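Local structure of minor fimbrium subunit Mfa5 (Porphyromonas gingivalis ATCC 33277, 6TO1) at residues 84-88 with 510-514; 438-442 with 454-459; 183-187 with 219-223; 161-165 with 188-194. The protein serves as an accessory subunit of the minor fimbriae, the surface pili that mediate biofilm formation and adhesion to host cells and other oral bacteria. All coordinates share one frame; numbering follows the deposited sequence.

Contact 1 (84-88 with 510-514); sequences SPPVV and NSNGE
Ser511 and Asn512 meet the backbone of 84-88 from a type I beta turn, Asn510 to Gly513, in the connection between strands 501-510 and 517-520. Ser511 OG accepts a nearly straight hydrogen bond from Val88 N, at 2.9 Å and 170°. Its chi1 of 63° sets OG between the backbone N and the carbonyl carbon of its own residue, while Ser511 CB rests 3.6 Å from Val88 CG2. One residue on, Asn512 ND2 donates to Pro85 O at 2.9 Å, with the oxygen close to the amide plane. The other end of that amide, Asn512 OD1, lies 3.6 Å from Pro85 CG. Water 1 joins the two grips: it accepts from Ser511 OG and donates to Pro86 O and Asn512 OD1. Val87 lays CG2 against the Asn512 and Asn510 amides. Outward from there, Pro85 and Val88 both touch Ile404.

Asn510 holds the turn in shape. Its OD1 takes two backbone N-H groups, Asn512 N in an Asx turn and Glu514 N, from opposite faces of the amide plane. At the nitrogen end, Asn510 ND2 donates to Glu514 OE1 at 2.9 Å and 172°, with that oxygen in the amide plane.

Contact 2 (438-442 with 454-459); sequences VSNGT and WTTGTI
Thr442 and Thr455 form an antiparallel hydrogen-bonded pair, with Thr442 N donating to Thr455 O at 3.0 Å and Thr455 N to Thr442 O at 2.8 Å. Their side chains lie side by side and point the same way. Thr442 OG1 is 4.0 Å from Thr455 CB. Next to the pair, Gly441 has positive phi, and its CA comes within 3.2 Å of Thr455 O in a CA-H...O contact.

Trp454 carries the main side-chain bond. Its CG is anti to the backbone N (chi1 174°), which turns the NE1 edge of the indole to the loop 438-442. Trp454 NE1 donates to Asn440 O at 2.8 Å and 165°. The oxygen lies in the ring plane, and the N-H meets it nearly along the C=O axis. Thr442 O is also at the ring edge. One face of the indole carries Thr456 CG2 over its centre.

The pair lies where strands 442-446 and 451-455 of a six-stranded antiparallel sheet meet at their open ends, away from their connecting turn. The Trp454 side chain touches Ile117 and Ile467, on strands 110-119 and 463-473 of a second antiparallel sheet.

Asn440 also uses its side chain. Asn440 CB and CG both rest 3.8 Å from Ile459 CD1. Its OD1 accepts from Ser439 OG, which in turn is hydrogen-bonded to Thr466 N.

Contact 3 (183-187 with 219-223); sequences RLSDF and IMATS
In the von Willebrand factor type A domain, the end of edge strand 181-186 meets the end of helix 209-220, a helix that packs on the central mixed sheet. Ile219 and Phe187 are the centre of this contact. Ile219 CG2 sits over one face of the Phe187 ring, offset toward the rim, in a CH-pi contact 4.0 Å from the ring centroid. Ile219 O is 3.4 Å from Phe187 CE2.

Met220 meets the same ring at its edge. Met220 SD lies 3.9 Å from Phe187 CZ, a Met-aromatic contact. The Met220 CB points away from 183-187, but the chain bends at chi2 (73°) and chi3 (80°) and brings the sulfur round to the ring. Thr222 OG1 lies at the ring edge, in plane, by CE2. The ring further touches Asp127 and Val129 of strand 126-133, and Ala173 of strand 170-177. Ser223, whose CB lies near the ring, bonds through OG to Asp127.

Water 3 donates to Ile219 O and accepts from Thr222 OG1. It also donates to Asp186 OD1, which accepts from Phe187 N on its anti side. Asp186 has a second conformer, and these two bonds to its OD1 hold for the one described here.

The other branch of Ile219 faces Arg183, in an apolar contact on a flat charged group. Ile219 CG1 lies over the centre of one guanidinium face, 3.9 Å from Arg183 CZ.

Contact 4 (161-165 with 188-194); sequences LPKGM and TKDTAFL
Leu161 reaches across to the loop and helix start at 188-194. Leu161 CB is 3.4 Å from Thr191 CG2, tighter than usual carbon contact. The branch point, Leu161 CG, lies 4.2 Å from the same methyl, Thr191 CG2. Beyond it, CD1 meets Thr191 CG2 and the carbonyl oxygens of Thr188 and Lys189. Leu161 CD1 also lies 3.9 Å from Leu194 CD1. The second methyl, Leu161 CD2, lies 4.1 Å from Lys189 CG. The side chains of Leu161 and Lys189 cross at about a right angle.

Lys189 lies along the other end of 161-165. Lys189 CB is 3.7 Å from Met165 CA, and Lys189 CD is 3.6 Å from Met165 O. The chain then bends at chi4 (-76°), and NZ leaves this contact to donate to Val170 O and Thr167 O. Met165 CG packs on the backbone between Lys189 and Asp190.

Both segments have polar bonds of their own that set their shape. A type I beta turn runs from Leu161 to Gly164. Thr188 OG1 accepts from Asp190 N in an ST turn, and Asp190 is the N-cap of the helix, with OD1 accepting from Phe193 N. That N-H comes from above the carboxylate plane.

The contact joins the C-terminal end of helix 143-160 to the N-terminal end of helix 191-199 in the von Willebrand factor type A domain. Thr191 and Leu194 touch Val157 of the first helix, while Leu161 and Leu194 both rest on Ile172 of sheet strand 170-177.

Overall arrangement
From the start of the modelled chain, the path first passes 84-88, which pairs with 510-514, so contact 1 closes a loop of more than 400 residues. The other three contacts nest inside it. In the von Willebrand factor type A domain, 161-165 opens contact 4 and 183-187 opens contact 3; 188-194 then closes contact 4 before 219-223 closes contact 3, so the two cross. They touch where Ser185 packs on Phe193 and Leu194. Contact 2 follows later and closes a short hairpin in the beta domain. Its centre is about 19 Å from that of contact 1, which ties the segment 84-88 to the same six-stranded sheet, and about 45 Å from that of contact 3.

Contact 1 (84-88 with 510-514)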
loop_
_atom_site.group_PDB
_atom_site.type_symbol
_atom_site.label_atom_id
_atom_site.label_comp_id
_atom_site.label_asym_id
_atom_site.label_seq_id
_atom_site.Cartn_x
_atom_site.Cartn_y
_atom_site.Cartn_z
ATOM N N SER A 84 -8.836 11.349 -3.570
ATOM C CA SER A 84 -8.117 10.339 -2.808
ATOM C C SER A 84 -7.533 9.286 -3.745
ATOM O O SER A 84 -8.185 8.870 -4.704
ATOM C CB SER A 84 -9.039 9.683 -1.787
ATOM O OG SER A 84 -9.330 10.570 -0.724
ATOM N N PRO A 85 -6.312 8.836 -3.494
ATOM C CA PRO A 85 -5.742 7.772 -4.311
ATOM C C PRO A 85 -6.462 6.461 -4.050
ATOM O O PRO A 85 -7.170 6.334 -3.042
ATOM C CB PRO A 85 -4.288 7.698 -3.835
ATOM C CG PRO A 85 -4.329 8.180 -2.455
ATOM C CD PRO A 85 -5.421 9.214 -2.371
ATOM N N PRO A 86 -6.292 5.464 -4.919
ATOM C CA PRO A 86 -6.800 4.122 -4.601
ATOM C C PRO A 86 -6.245 3.612 -3.275
ATOM O O PRO A 86 -5.128 3.949 -2.874
ATOM C CB PRO A 86 -6.302 3.261 -5.765
ATOM C CG PRO A 86 -6.054 4.265 -6.915
ATOM C CD PRO A 86 -5.526 5.484 -6.179
ATOM N N VAL A 87 -7.025 2.762 -2.624
ATOM C CA VAL A 87 -6.610 2.122 -1.369
ATOM C C VAL A 87 -5.641 0.981 -1.653
ATOM O O VAL A 87 -5.840 0.189 -2.592
ATOM C CB VAL A 87 -7.846 1.609 -0.609
ATOM C CG1 VAL A 87 -7.403 0.705 0.585
ATOM C CG2 VAL A 87 -8.720 2.763 -0.141
ATOM N N VAL A 88 -4.612 0.856 -0.815
ATOM C CA VAL A 88 -3.621 -0.218 -0.981
ATOM C C VAL A 88 -4.264 -1.555 -0.621
ATOM O O VAL A 88 -4.866 -1.679 0.476
ATOM C CB VAL A 88 -2.391 0.039 -0.107
ATOM C CG1 VAL A 88 -1.459 -1.189 -0.152
ATOM C CG2 VAL A 88 -1.645 1.273 -0.554
ATOM N N ASN A 510 -6.907 1.603 6.862
ATOM C CA ASN A 510 -6.328 1.379 5.550
ATOM C C ASN A 510 -5.444 2.567 5.154
ATOM O O ASN A 510 -5.223 3.498 5.927
ATOM C CB ASN A 510 -7.426 1.070 4.533
ATOM C CG ASN A 510 -8.286 2.270 4.174
ATOM O OD1 ASN A 510 -7.942 3.417 4.459
ATOM N ND2 ASN A 510 -9.397 2.002 3.507
ATOM N N SER A 511 -4.897 2.503 3.945
ATOM C CA SER A 511 -3.872 3.446 3.512
ATOM C C SER A 511 -4.388 4.866 3.368
ATOM O O SER A 511 -3.565 5.791 3.266
ATOM C CB SER A 511 -3.282 2.982 2.182
ATOM O OG SER A 511 -4.267 2.979 1.150
ATOM N N ASN A 512 -5.708 5.068 3.370
ATOM C CA ASN A 512 -6.267 6.418 3.353
ATOM C C ASN A 512 -6.887 6.815 4.681
ATOM O O ASN A 512 -7.618 7.804 4.739
ATOM C CB ASN A 512 -7.310 6.563 2.250
ATOM C CG ASN A 512 -6.704 6.560 0.876
ATOM O OD1 ASN A 512 -5.533 6.841 0.713
ATOM N ND2 ASN A 512 -7.492 6.193 -0.116
ATOM N N GLY A 513 -6.638 6.058 5.746
ATOM C CA GLY A 513 -7.091 6.444 7.058
ATOM C C GLY A 513 -8.494 6.022 7.417
ATOM O O GLY A 513 -9.015 6.470 8.446
ATOM N N GLU A 514 -9.092 5.116 6.657
ATOM C CA GLU A 514 -10.412 4.597 6.973
ATOM C C GLU A 514 -10.251 3.454 7.972
ATOM O O GLU A 514 -9.627 2.433 7.654
ATOM C CB GLU A 514 -11.138 4.124 5.724
ATOM C CG GLU A 514 -11.250 5.168 4.639
ATOM C CD GLU A 514 -11.963 4.615 3.432
ATOM O OE1 GLU A 514 -11.302 3.948 2.603
ATOM O OE2 GLU A 514 -13.191 4.826 3.323
HETATM O O HOH W 1 -4.103 4.929 -0.547
HETATM O O HOH W 2 -4.940 -0.193 2.743
#

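Contact 2 (438-442 with 454-459)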
loop_
_atom_site.group_PDB
_atom_site.type_symbol
_atom_site.label_atom_id
_atom_site.label_comp_id
_atom_site.label_asym_id
_atom_site.label_seq_id
_atom_site.Cartn_x
_atom_site.Cartn_y
_atom_site.Cartn_z
ATOM N N VAL A 438 7.844 -12.554 15.761
ATOM C CA VAL A 438 6.971 -11.434 15.403
ATOM C C VAL A 438 7.757 -10.470 14.524
ATOM O O VAL A 438 8.761 -9.914 14.974
ATOM C CB VAL A 438 6.465 -10.702 16.659
ATOM C CG1 VAL A 438 5.641 -9.474 16.269
ATOM C CG2 VAL A 438 5.673 -11.626 17.530
ATOM N N SER A 439 7.299 -10.258 13.284
ATOM C CA SER A 439 8.074 -9.435 12.358
ATOM C C SER A 439 7.886 -7.946 12.618
ATOM O O SER A 439 8.806 -7.162 12.373
ATOM C CB SER A 439 7.704 -9.768 10.913
ATOM O OG SER A 439 6.433 -9.225 10.592
ATOM N N ASN A 440 6.726 -7.550 13.127
ATOM C CA ASN A 440 6.332 -6.156 13.257
ATOM C C ASN A 440 5.384 -6.061 14.446
ATOM O O ASN A 440 4.481 -6.889 14.578
ATOM C CB ASN A 440 5.592 -5.633 12.011
ATOM C CG ASN A 440 6.443 -5.635 10.761
ATOM O OD1 ASN A 440 6.597 -6.655 10.081
ATOM N ND2 ASN A 440 6.973 -4.469 10.421
ATOM N N GLY A 441 5.553 -5.038 15.281
ATOM C CA GLY A 441 4.588 -4.757 16.327
ATOM C C GLY A 441 4.804 -5.625 17.562
ATOM O O GLY A 441 5.885 -6.167 17.788
ATOM N N THR A 442 3.744 -5.752 18.366
ATOM C CA THR A 442 3.815 -6.429 19.656
ATOM C C THR A 442 2.599 -7.323 19.846
ATOM O O THR A 442 1.543 -7.093 19.252
ATOM C CB THR A 442 3.887 -5.411 20.799
ATOM O OG1 THR A 442 2.778 -4.505 20.715
ATOM C CG2 THR A 442 5.182 -4.612 20.734
ATOM N N TRP A 454 -2.452 -9.055 18.578
ATOM C CA TRP A 454 -1.266 -8.599 17.879
ATOM C C TRP A 454 -1.525 -7.175 17.394
ATOM O O TRP A 454 -2.408 -6.952 16.571
ATOM C CB TRP A 454 -0.966 -9.522 16.702
ATOM C CG TRP A 454 0.147 -9.089 15.797
ATOM C CD1 TRP A 454 1.175 -8.226 16.077
ATOM C CD2 TRP A 454 0.349 -9.535 14.458
ATOM N NE1 TRP A 454 2.002 -8.114 14.981
ATOM C CE2 TRP A 454 1.507 -8.896 13.971
ATOM C CE3 TRP A 454 -0.355 -10.405 13.614
ATOM C CZ2 TRP A 454 1.989 -9.111 12.679
ATOM C CZ3 TRP A 454 0.128 -10.636 12.344
ATOM C CH2 TRP A 454 1.289 -9.979 11.881
ATOM N N THR A 455 -0.757 -6.229 17.916
ATOM C CA THR A 455 -0.809 -4.835 17.484
ATOM C C THR A 455 0.256 -4.674 16.412
ATOM O O THR A 455 1.454 -4.787 16.693
ATOM C CB THR A 455 -0.561 -3.898 18.668
ATOM O OG1 THR A 455 -1.629 -4.054 19.608
ATOM C CG2 THR A 455 -0.509 -2.447 18.197
ATOM N N THR A 456 -0.168 -4.418 15.170
ATOM C CA THR A 456 0.796 -4.536 14.088
ATOM C C THR A 456 1.668 -3.301 13.928
ATOM O O THR A 456 2.791 -3.417 13.434
ATOM C CB THR A 456 0.085 -4.806 12.745
ATOM O OG1 THR A 456 -0.714 -3.670 12.383
ATOM C CG2 THR A 456 -0.770 -6.016 12.845
ATOM N N GLY A 457 1.169 -2.133 14.296
ATOM C CA GLY A 457 1.804 -0.890 13.920
ATOM C C GLY A 457 1.544 -0.633 12.436
ATOM O O GLY A 457 0.751 -1.299 11.778
ATOM N N THR A 458 2.234 0.368 11.918
ATOM C CA THR A 458 2.159 0.652 10.495
ATOM C C THR A 458 2.890 -0.419 9.692
ATOM O O THR A 458 3.995 -0.835 10.046
ATOM C CB THR A 458 2.780 2.032 10.205
ATOM O OG1 THR A 458 1.967 3.052 10.793
ATOM C CG2 THR A 458 2.868 2.248 8.704
ATOM N N ILE A 459 2.263 -0.869 8.604
ATOM C CA ILE A 459 2.864 -1.801 7.666
ATOM C C ILE A 459 2.956 -1.106 6.316
ATOM O O ILE A 459 1.945 -0.621 5.799
ATOM C CB ILE A 459 2.041 -3.094 7.533
ATOM C CG1 ILE A 459 1.867 -3.788 8.884
ATOM C CG2 ILE A 459 2.732 -4.052 6.549
ATOM C CD1 ILE A 459 3.163 -4.172 9.525
#

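Contact 3 (183-187 with 219-223)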
loop_
_atom_site.group_PDB
_atom_site.type_symbol
_atom_site.label_atom_id
_atom_site.label_comp_id
_atom_site.label_asym_id
_atom_site.label_seq_id
_atom_site.Cartn_x
_atom_site.Cartn_y
_atom_site.Cartn_z
ATOM N N ARG A 183 -3.691 21.278 -30.807
ATOM C CA ARG A 183 -3.844 20.038 -30.044
ATOM C C ARG A 183 -3.135 18.933 -30.810
ATOM O O ARG A 183 -3.662 18.417 -31.801
ATOM C CB ARG A 183 -5.307 19.682 -29.815
ATOM C CG ARG A 183 -5.445 18.404 -28.952
ATOM C CD ARG A 183 -6.893 17.939 -28.846
ATOM N NE ARG A 183 -7.702 18.977 -28.208
ATOM C CZ ARG A 183 -8.737 18.751 -27.402
ATOM N NH1 ARG A 183 -9.117 17.511 -27.125
ATOM N NH2 ARG A 183 -9.402 19.777 -26.871
ATOM N N LEU A 184 -1.946 18.556 -30.355
ATOM C CA LEU A 184 -1.174 17.531 -31.052
ATOM C C LEU A 184 -1.579 16.122 -30.617
ATOM O O LEU A 184 -1.615 15.199 -31.444
ATOM C CB LEU A 184 0.306 17.741 -30.807
ATOM C CG LEU A 184 0.894 19.073 -31.331
ATOM C CD1 LEU A 184 2.417 19.102 -31.178
ATOM C CD2 LEU A 184 0.490 19.336 -32.774
ATOM N N SER A 185 -1.867 15.926 -29.329
ATOM C CA SER A 185 -2.366 14.637 -28.849
ATOM C C SER A 185 -3.271 14.813 -27.635
ATOM O O SER A 185 -2.965 15.602 -26.747
ATOM C CB SER A 185 -1.193 13.709 -28.499
ATOM O OG SER A 185 -1.648 12.409 -28.149
ATOM N N ASP A 186 -4.403 14.102 -27.615
ATOM C CA ASP A 186 -5.138 13.929 -26.363
ATOM C C ASP A 186 -4.334 13.002 -25.449
ATOM O O ASP A 186 -3.289 12.474 -25.824
ATOM C CB ASP A 186 -6.539 13.355 -26.606
ATOM C CG ASP A 186 -7.560 13.709 -25.482
ATOM O OD1 ASP A 186 -7.202 14.167 -24.368
ATOM O OD2 ASP A 186 -8.769 13.507 -25.722
ATOM N N PHE A 187 -4.849 12.766 -24.250
ATOM C CA PHE A 187 -4.154 11.918 -23.289
ATOM C C PHE A 187 -3.842 10.543 -23.883
ATOM O O PHE A 187 -4.719 9.884 -24.451
ATOM C CB PHE A 187 -5.009 11.778 -22.048
ATOM C CG PHE A 187 -5.042 13.005 -21.188
ATOM C CD1 PHE A 187 -3.889 13.532 -20.661
ATOM C CD2 PHE A 187 -6.259 13.616 -20.899
ATOM C CE1 PHE A 187 -3.927 14.655 -19.842
ATOM C CE2 PHE A 187 -6.309 14.731 -20.086
ATOM C CZ PHE A 187 -5.150 15.245 -19.556
ATOM N N ILE A 219 -8.011 20.502 -22.207
ATOM C CA ILE A 219 -7.686 19.085 -22.216
ATOM C C ILE A 219 -7.758 18.510 -20.813
ATOM O O ILE A 219 -8.308 17.428 -20.604
ATOM C CB ILE A 219 -6.295 18.867 -22.834
ATOM C CG1 ILE A 219 -6.354 19.152 -24.331
ATOM C CG2 ILE A 219 -5.820 17.434 -22.602
ATOM C CD1 ILE A 219 -5.014 19.279 -25.002
ATOM N N MET A 220 -7.199 19.215 -19.834
ATOM C CA MET A 220 -7.163 18.704 -18.470
ATOM C C MET A 220 -8.545 18.614 -17.845
ATOM O O MET A 220 -8.741 17.815 -16.917
ATOM C CB MET A 220 -6.262 19.588 -17.613
ATOM C CG MET A 220 -5.941 18.951 -16.270
ATOM S SD MET A 220 -4.778 17.568 -16.466
ATOM C CE MET A 220 -3.202 18.390 -16.599
ATOM N N ALA A 221 -9.518 19.368 -18.358
ATOM C CA ALA A 221 -10.871 19.325 -17.807
ATOM C C ALA A 221 -11.494 17.932 -17.834
ATOM O O ALA A 221 -12.405 17.659 -17.054
ATOM C CB ALA A 221 -11.776 20.284 -18.565
ATOM N N THR A 222 -11.070 17.060 -18.734
ATOM C CA THR A 222 -11.642 15.711 -18.776
ATOM C C THR A 222 -10.918 14.720 -17.863
ATOM O O THR A 222 -11.344 13.563 -17.749
ATOM C CB THR A 222 -11.621 15.175 -20.208
ATOM O OG1 THR A 222 -10.266 14.869 -20.559
ATOM C CG2 THR A 222 -12.181 16.231 -21.179
ATOM N N SER A 223 -9.851 15.141 -17.210
ATOM C CA SER A 223 -9.056 14.242 -16.393
ATOM C C SER A 223 -9.765 13.909 -15.093
ATOM O O SER A 223 -10.325 14.785 -14.428
ATOM C CB SER A 223 -7.698 14.885 -16.076
ATOM O OG SER A 223 -6.983 14.154 -15.067
HETATM O O HOH W 3 -9.062 15.598 -22.596
#

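Contact 4 (161-165 with 188-194)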
loop_
_atom_site.group_PDB
_atom_site.type_symbol
_atom_site.label_atom_id
_atom_site.label_comp_id
_atom_site.label_asym_id
_atom_site.label_seq_id
_atom_site.Cartn_x
_atom_site.Cartn_y
_atom_site.Cartn_z
ATOM N N LEU A 161 6.805 7.788 -19.272
ATOM C CA LEU A 161 6.133 6.600 -19.787
ATOM C C LEU A 161 7.171 5.516 -20.062
ATOM O O LEU A 161 7.355 5.083 -21.203
ATOM C CB LEU A 161 5.347 6.939 -21.045
ATOM C CG LEU A 161 4.112 7.821 -20.880
ATOM C CD1 LEU A 161 3.616 8.307 -22.250
ATOM C CD2 LEU A 161 3.021 7.089 -20.130
ATOM N N PRO A 162 7.880 5.069 -19.028
ATOM C CA PRO A 162 9.019 4.157 -19.253
ATOM C C PRO A 162 8.630 2.775 -19.794
ATOM O O PRO A 162 9.489 2.093 -20.369
ATOM C CB PRO A 162 9.653 4.044 -17.858
ATOM C CG PRO A 162 8.531 4.323 -16.915
ATOM C CD PRO A 162 7.689 5.393 -17.602
ATOM N N LYS A 163 7.394 2.332 -19.597
ATOM C CA LYS A 163 6.901 1.079 -20.156
ATOM C C LYS A 163 5.962 1.321 -21.327
ATOM O O LYS A 163 5.177 0.437 -21.697
ATOM C CB LYS A 163 6.208 0.260 -19.066
ATOM C CG LYS A 163 7.113 -0.103 -17.900
ATOM C CD LYS A 163 6.367 -0.961 -16.889
ATOM C CE LYS A 163 7.303 -1.540 -15.836
ATOM N NZ LYS A 163 6.590 -2.499 -14.935
ATOM N N GLY A 164 6.019 2.513 -21.913
ATOM C CA GLY A 164 5.117 2.834 -23.003
ATOM C C GLY A 164 3.670 2.657 -22.630
ATOM O O GLY A 164 3.201 3.103 -21.575
ATOM N N MET A 165 2.934 1.985 -23.501
ATOM C CA MET A 165 1.506 1.811 -23.309
ATOM C C MET A 165 1.184 0.890 -22.149
ATOM O O MET A 165 0.029 0.814 -21.735
ATOM C CB MET A 165 0.892 1.278 -24.601
ATOM C CG MET A 165 1.082 2.260 -25.750
ATOM S SD MET A 165 1.027 1.569 -27.420
ATOM C CE MET A 165 -0.588 1.897 -27.951
ATOM N N THR A 188 -2.592 10.112 -23.747
ATOM C CA THR A 188 -2.188 8.830 -24.316
ATOM C C THR A 188 -0.980 8.288 -23.572
ATOM O O THR A 188 -0.311 9.004 -22.822
ATOM C CB THR A 188 -1.905 8.964 -25.824
ATOM O OG1 THR A 188 -1.593 7.696 -26.398
ATOM C CG2 THR A 188 -0.729 9.872 -26.103
ATOM N N LYS A 189 -0.734 6.991 -23.759
ATOM C CA LYS A 189 0.502 6.353 -23.306
ATOM C C LYS A 189 1.398 5.962 -24.485
ATOM O O LYS A 189 2.453 5.341 -24.283
ATOM C CB LYS A 189 0.210 5.122 -22.444
ATOM C CG LYS A 189 -0.563 5.371 -21.168
ATOM C CD LYS A 189 -1.042 4.059 -20.530
ATOM C CE LYS A 189 -2.094 4.275 -19.476
ATOM N NZ LYS A 189 -1.550 4.781 -18.182
ATOM N N ASP A 190 1.035 6.372 -25.697
ATOM C CA ASP A 190 1.746 6.017 -26.923
ATOM C C ASP A 190 2.961 6.920 -27.114
ATOM O O ASP A 190 2.900 7.955 -27.787
ATOM C CB ASP A 190 0.778 6.095 -28.101
ATOM C CG ASP A 190 1.374 5.589 -29.408
ATOM O OD1 ASP A 190 2.607 5.462 -29.505
ATOM O OD2 ASP A 190 0.596 5.370 -30.355
ATOM N N THR A 191 4.096 6.478 -26.561
ATOM C CA THR A 191 5.314 7.282 -26.580
ATOM C C THR A 191 5.792 7.548 -28.001
ATOM O O THR A 191 6.273 8.643 -28.298
ATOM C CB THR A 191 6.418 6.610 -25.771
ATOM O OG1 THR A 191 6.718 5.321 -26.335
ATOM C CG2 THR A 191 5.988 6.437 -24.341
ATOM N N ALA A 192 5.647 6.580 -28.913
ATOM C CA ALA A 192 6.127 6.813 -30.275
ATOM C C ALA A 192 5.304 7.887 -30.985
ATOM O O ALA A 192 5.844 8.690 -31.751
ATOM C CB ALA A 192 6.086 5.514 -31.084
ATOM N N PHE A 193 3.992 7.883 -30.775
ATOM C CA PHE A 193 3.132 8.913 -31.325
ATOM C C PHE A 193 3.506 10.283 -30.760
ATOM O O PHE A 193 3.659 11.251 -31.501
ATOM C CB PHE A 193 1.669 8.575 -31.013
ATOM C CG PHE A 193 0.684 9.530 -31.608
ATOM C CD1 PHE A 193 0.293 9.422 -32.927
ATOM C CD2 PHE A 193 0.174 10.572 -30.845
ATOM C CE1 PHE A 193 -0.594 10.327 -33.469
ATOM C CE2 PHE A 193 -0.703 11.475 -31.379
ATOM C CZ PHE A 193 -1.107 11.354 -32.689
ATOM N N LEU A 194 3.635 10.379 -29.440
ATOM C CA LEU A 194 3.965 11.661 -28.831
ATOM C C LEU A 194 5.303 12.181 -29.338
ATOM O O LEU A 194 5.434 13.361 -29.685
ATOM C CB LEU A 194 3.986 11.500 -27.307
ATOM C CG LEU A 194 2.640 11.317 -26.587
ATOM C CD1 LEU A 194 2.915 10.821 -25.163
ATOM C CD2 LEU A 194 1.826 12.598 -26.594
#